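Long-range contact in hypothetical protein Atu0636 (Agrobacterium tumefaciens, PDB 2OZV), which probably transfers a methyl group from S-adenosylmethionine to an oxygen of a substrate not yet identified: residues G147-M160 with S174-F186. Sequence-based numbering, arbitrary orientation. Where two conformers were deposited one is given.
Sequences GLFEDWIRTASAIM and SVAEIIAACGSRF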
loop_
_atom_site.group_PDB
_atom_site.type_symbol
_atom_site.label_atom_id
_atom_site.label_comp_id
_atom_site.label_asym_id
_atom_site.label_seq_id
_atom_site.Cartn_x
_atom_site.Cartn_y
_atom_site.Cartn_z
ATOM N N GLY B 147 10.127 -4.283 -15.598
ATOM C CA GLY B 147 11.133 -5.332 -15.504
ATOM C C GLY B 147 12.152 -5.125 -14.394
ATOM O O GLY B 147 12.795 -6.096 -13.956
ATOM N N LEU B 148 12.328 -3.877 -13.945
ATOM C CA LEU B 148 13.468 -3.572 -13.041
ATOM C C LEU B 148 13.344 -4.211 -11.669
ATOM O O LEU B 148 14.295 -4.859 -11.184
ATOM C CB LEU B 148 13.751 -2.064 -12.915
ATOM C CG LEU B 148 15.215 -1.680 -12.622
ATOM C CD1 LEU B 148 16.131 -2.159 -13.754
ATOM C CD2 LEU B 148 15.406 -0.165 -12.506
ATOM N N PHE B 149 12.195 -4.025 -11.021
ATOM C CA PHE B 149 12.017 -4.640 -9.711
ATOM C C PHE B 149 12.128 -6.163 -9.791
ATOM O O PHE B 149 12.792 -6.784 -8.957
ATOM C CB PHE B 149 10.694 -4.214 -9.075
ATOM C CG PHE B 149 10.751 -2.832 -8.464
ATOM C CD1 PHE B 149 11.395 -2.620 -7.258
ATOM C CD2 PHE B 149 10.147 -1.755 -9.108
ATOM C CE1 PHE B 149 11.446 -1.331 -6.678
ATOM C CE2 PHE B 149 10.196 -0.474 -8.533
ATOM C CZ PHE B 149 10.842 -0.278 -7.332
ATOM N N GLU B 150 11.493 -6.757 -10.798
ATOM C CA GLU B 150 11.635 -8.183 -11.035
ATOM C C GLU B 150 13.100 -8.623 -11.130
ATOM O O GLU B 150 13.511 -9.545 -10.418
ATOM C CB GLU B 150 10.865 -8.591 -12.299
ATOM C CG GLU B 150 11.141 -10.035 -12.762
ATOM C CD GLU B 150 10.700 -11.104 -11.750
ATOM O OE1 GLU B 150 9.891 -10.827 -10.842
ATOM O OE2 GLU B 150 11.171 -12.252 -11.869
ATOM N N ASP B 151 13.884 -7.970 -11.991
ATOM C CA ASP B 151 15.313 -8.324 -12.148
ATOM C C ASP B 151 16.107 -8.149 -10.856
ATOM O O ASP B 151 16.814 -9.066 -10.424
ATOM C CB ASP B 151 15.974 -7.487 -13.236
ATOM C CG ASP B 151 15.565 -7.904 -14.643
ATOM O OD1 ASP B 151 15.047 -9.034 -14.838
ATOM O OD2 ASP B 151 15.775 -7.093 -15.569
ATOM N N TRP B 152 15.987 -6.975 -10.238
ATOM C CA TRP B 152 16.773 -6.673 -9.047
ATOM C C TRP B 152 16.397 -7.550 -7.851
ATOM O O TRP B 152 17.281 -8.010 -7.135
ATOM C CB TRP B 152 16.629 -5.206 -8.672
ATOM C CG TRP B 152 17.347 -4.256 -9.548
ATOM C CD1 TRP B 152 17.493 -4.310 -10.899
ATOM C CD2 TRP B 152 17.995 -3.061 -9.116
ATOM N NE1 TRP B 152 18.216 -3.214 -11.345
ATOM C CE2 TRP B 152 18.529 -2.436 -10.258
ATOM C CE3 TRP B 152 18.194 -2.477 -7.861
ATOM C CZ2 TRP B 152 19.240 -1.234 -10.188
ATOM C CZ3 TRP B 152 18.888 -1.280 -7.790
ATOM C CH2 TRP B 152 19.397 -0.669 -8.949
ATOM N N ILE B 153 15.095 -7.790 -7.651
ATOM C CA ILE B 153 14.658 -8.656 -6.551
ATOM C C ILE B 153 14.973 -10.143 -6.825
ATOM O O ILE B 153 15.315 -10.876 -5.895
ATOM C CB ILE B 153 13.174 -8.378 -6.159
ATOM C CG1 ILE B 153 13.114 -6.975 -5.517
ATOM C CG2 ILE B 153 12.664 -9.400 -5.130
ATOM C CD1 ILE B 153 11.708 -6.347 -5.378
ATOM N N ARG B 154 14.918 -10.581 -8.083
ATOM C CA ARG B 154 15.432 -11.904 -8.432
ATOM C C ARG B 154 16.904 -12.040 -8.001
ATOM O O ARG B 154 17.271 -13.008 -7.351
ATOM C CB ARG B 154 15.306 -12.169 -9.937
ATOM C CG ARG B 154 15.680 -13.580 -10.375
ATOM C CD ARG B 154 15.627 -13.696 -11.908
ATOM N NE ARG B 154 16.623 -12.801 -12.488
ATOM C CZ ARG B 154 16.372 -11.822 -13.356
ATOM N NH1 ARG B 154 15.140 -11.618 -13.806
ATOM N NH2 ARG B 154 17.376 -11.049 -13.787
ATOM N N THR B 155 17.732 -11.056 -8.354
ATOM C CA THR B 155 19.146 -11.065 -7.928
ATOM C C THR B 155 19.264 -11.013 -6.398
ATOM O O THR B 155 20.043 -11.766 -5.814
ATOM C CB THR B 155 19.920 -9.935 -8.617
ATOM O OG1 THR B 155 19.966 -10.213 -10.027
ATOM C CG2 THR B 155 21.370 -9.798 -8.027
ATOM N N ALA B 156 18.486 -10.142 -5.747
ATOM C CA ALA B 156 18.558 -10.005 -4.278
ATOM C C ALA B 156 18.319 -11.358 -3.618
ATOM O O ALA B 156 19.031 -11.727 -2.680
ATOM C CB ALA B 156 17.543 -8.941 -3.733
ATOM N N SER B 157 17.316 -12.084 -4.098
ATOM C CA SER B 157 17.027 -13.412 -3.582
ATOM C C SER B 157 18.202 -14.364 -3.822
ATOM O O SER B 157 18.603 -15.079 -2.907
ATOM C CB SER B 157 15.733 -13.962 -4.199
ATOM O OG SER B 157 15.462 -15.266 -3.704
ATOM N N ALA B 158 18.772 -14.365 -5.029
ATOM C CA ALA B 158 19.850 -15.319 -5.349
ATOM C C ALA B 158 21.093 -15.147 -4.464
ATOM O O ALA B 158 21.756 -16.131 -4.113
ATOM C CB ALA B 158 20.236 -15.206 -6.793
ATOM N N ILE B 159 21.398 -13.896 -4.117
ATOM C CA ILE B 159 22.646 -13.576 -3.410
ATOM C C ILE B 159 22.484 -13.530 -1.898
ATOM O O ILE B 159 23.463 -13.268 -1.157
ATOM C CB ILE B 159 23.284 -12.246 -3.917
ATOM C CG1 ILE B 159 22.446 -11.023 -3.474
ATOM C CG2 ILE B 159 23.459 -12.276 -5.462
ATOM C CD1 ILE B 159 23.060 -9.667 -3.920
HETATM N N MSE B 160 21.246 -13.746 -1.448
HETATM C CA MSE B 160 20.890 -13.695 -0.030
HETATM C C MSE B 160 20.992 -15.055 0.652
HETATM O O MSE B 160 20.520 -16.055 0.123
HETATM C CB MSE B 160 19.451 -13.212 0.141
HETATM C CG MSE B 160 19.124 -12.820 1.577
HETATM SE SE MSE B 160 19.657 -10.974 1.890
HETATM C CE MSE B 160 18.279 -10.180 0.768
ATOM N N SER B 174 4.922 2.252 -6.927
ATOM C CA SER B 174 5.581 1.006 -7.294
ATOM C C SER B 174 5.090 -0.209 -6.522
ATOM O O SER B 174 5.627 -1.311 -6.719
ATOM C CB SER B 174 7.090 1.150 -7.132
ATOM O OG SER B 174 7.510 2.107 -8.105
ATOM N N VAL B 175 4.099 -0.013 -5.637
ATOM C CA VAL B 175 3.756 -1.062 -4.661
ATOM C C VAL B 175 3.396 -2.386 -5.354
ATOM O O VAL B 175 3.857 -3.452 -4.917
ATOM C CB VAL B 175 2.648 -0.590 -3.658
ATOM C CG1 VAL B 175 1.337 -0.296 -4.357
ATOM C CG2 VAL B 175 2.447 -1.606 -2.540
ATOM N N ALA B 176 2.609 -2.338 -6.433
ATOM C CA ALA B 176 2.186 -3.584 -7.096
ATOM C C ALA B 176 3.381 -4.326 -7.719
ATOM O O ALA B 176 3.479 -5.556 -7.587
ATOM C CB ALA B 176 1.083 -3.345 -8.152
ATOM N N GLU B 177 4.282 -3.573 -8.365
ATOM C CA GLU B 177 5.462 -4.158 -8.999
ATOM C C GLU B 177 6.360 -4.816 -7.939
ATOM O O GLU B 177 6.952 -5.868 -8.180
ATOM C CB GLU B 177 6.228 -3.101 -9.839
ATOM C CG GLU B 177 7.394 -3.657 -10.685
ATOM C CD GLU B 177 8.002 -2.679 -11.718
ATOM O OE1 GLU B 177 7.354 -1.680 -12.094
ATOM O OE2 GLU B 177 9.136 -2.935 -12.189
ATOM N N ILE B 178 6.461 -4.187 -6.767
ATOM C CA ILE B 178 7.315 -4.700 -5.710
ATOM C C ILE B 178 6.758 -5.989 -5.118
ATOM O O ILE B 178 7.482 -6.993 -4.957
ATOM C CB ILE B 178 7.520 -3.650 -4.628
ATOM C CG1 ILE B 178 8.421 -2.521 -5.147
ATOM C CG2 ILE B 178 8.167 -4.260 -3.398
ATOM C CD1 ILE B 178 8.226 -1.222 -4.366
ATOM N N ILE B 179 5.461 -5.984 -4.807
ATOM C CA ILE B 179 4.830 -7.191 -4.286
ATOM C C ILE B 179 4.954 -8.339 -5.280
ATOM O O ILE B 179 5.272 -9.473 -4.876
ATOM C CB ILE B 179 3.337 -6.930 -3.903
ATOM C CG1 ILE B 179 3.259 -5.932 -2.725
ATOM C CG2 ILE B 179 2.574 -8.258 -3.666
ATOM C CD1 ILE B 179 1.800 -5.343 -2.521
ATOM N N ALA B 180 4.731 -8.071 -6.565
ATOM C CA ALA B 180 4.827 -9.131 -7.587
ATOM C C ALA B 180 6.257 -9.690 -7.690
ATOM O O ALA B 180 6.449 -10.899 -7.819
ATOM C CB ALA B 180 4.361 -8.629 -8.930
ATOM N N ALA B 181 7.243 -8.798 -7.617
ATOM C CA ALA B 181 8.649 -9.195 -7.739
ATOM C C ALA B 181 9.079 -10.034 -6.528
ATOM O O ALA B 181 9.899 -10.953 -6.656
ATOM C CB ALA B 181 9.535 -7.954 -7.875
ATOM N N CYS B 182 8.525 -9.726 -5.359
ATOM C CA CYS B 182 8.806 -10.519 -4.154
ATOM C C CYS B 182 8.251 -11.933 -4.252
ATOM O O CYS B 182 8.817 -12.870 -3.650
ATOM C CB CYS B 182 8.308 -9.814 -2.893
ATOM S SG CYS B 182 9.325 -8.380 -2.430
ATOM N N GLY B 183 7.137 -12.110 -4.968
ATOM C CA GLY B 183 6.471 -13.424 -5.097
ATOM C C GLY B 183 7.352 -14.674 -5.079
ATOM O O GLY B 183 8.297 -14.794 -5.858
ATOM N N SER B 184 7.038 -15.598 -4.171
ATOM C CA SER B 184 7.766 -16.869 -4.006
ATOM C C SER B 184 9.265 -16.720 -3.719
ATOM O O SER B 184 10.024 -17.696 -3.791
ATOM C CB SER B 184 7.540 -17.806 -5.199
ATOM O OG SER B 184 8.594 -17.688 -6.132
ATOM N N ARG B 185 9.703 -15.513 -3.398
ATOM C CA ARG B 185 11.119 -15.327 -3.019
ATOM C C ARG B 185 11.259 -14.760 -1.615
ATOM O O ARG B 185 12.051 -15.256 -0.804
ATOM C CB ARG B 185 11.820 -14.345 -3.972
ATOM C CG ARG B 185 11.945 -14.832 -5.389
ATOM C CD ARG B 185 12.162 -13.639 -6.323
ATOM N NE ARG B 185 12.258 -14.094 -7.706
ATOM C CZ ARG B 185 11.904 -13.380 -8.774
ATOM N NH1 ARG B 185 12.046 -13.918 -9.985
ATOM N NH2 ARG B 185 11.413 -12.136 -8.633
ATOM N N PHE B 186 10.482 -13.700 -1.363
ATOM C CA PHE B 186 10.483 -12.961 -0.122
ATOM C C PHE B 186 9.067 -12.853 0.394
ATOM O O PHE B 186 8.123 -12.676 -0.400
ATOM C CB PHE B 186 10.984 -11.542 -0.346
ATOM C CG PHE B 186 12.439 -11.467 -0.655
ATOM C CD1 PHE B 186 13.375 -11.565 0.369
ATOM C CD2 PHE B 186 12.877 -11.302 -1.982
ATOM C CE1 PHE B 186 14.758 -11.486 0.084
ATOM C CE2 PHE B 186 14.243 -11.218 -2.277
ATOM C CZ PHE B 186 15.186 -11.309 -1.255
HETATM O O HOH W 1 9.335 -5.480 -12.374
HETATM O O HOH W 2 8.117 -12.732 -9.187
#
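Phe149, on the first turn of helix 148-159, spreads its ring over Ile178 of helix 175-182: CG1 of Ile178 sits 3.8 Å from the ring centroid, only 19° off the normal, a CH-pi contact. The carboxylate of Glu177, in the conformer given, stands nearly perpendicular to this ring, with OE2 at its edge. In that conformer OE2 takes a weak hydrogen bond from Phe149 N (3.5 Å) and one from a water that in turn accepts from Glu150 N; the amides of the first turn thus face a carboxylate, which probably interacts favourably with the positive end of the helix dipole.

Glu150 has CG anti to its N (chi1 171°) and bends at chi2, which brings the carboxylate to Arg185. Arg185 grips it end-on: OE2, 2.7 Å from NH1, lies in the guanidinium plane, and NH1 meets it on the syn side but tilted out of the carboxylate plane, whereas NH2 reaches OE1 at 3.0 Å from above the carboxylate plane, the two planes being 40° apart. NH2 also donates to Ala181 O (2.8 Å), tying Arg185 back to the last turn of helix 175-182. A second water links Glu150 OE1 to Ala180 O.

Ile153 fills the middle, CD1 against Ala181 CB at 3.7 Å and CG2 against the Phe186 ring. The aliphatic part of Arg154 lies over one face of the Arg185 guanidinium, while its own charge turns to Asp151. Further on, the Phe186 ring points its edge at the backbone of Ala156 and Ser157. Ala156 and Ile178 rest on Leu166 and Leu168 of strand 164-170, so both helices pack on one face of the sheet, consistent with a Rossmann-like methyltransferase fold.

The chemistry is thus divided: an apolar seam toward the sheet, and outside it a bidentate salt bridge, where two bonds to Glu150 and one to Ala181 O probably restrict the guanidinium's rotation.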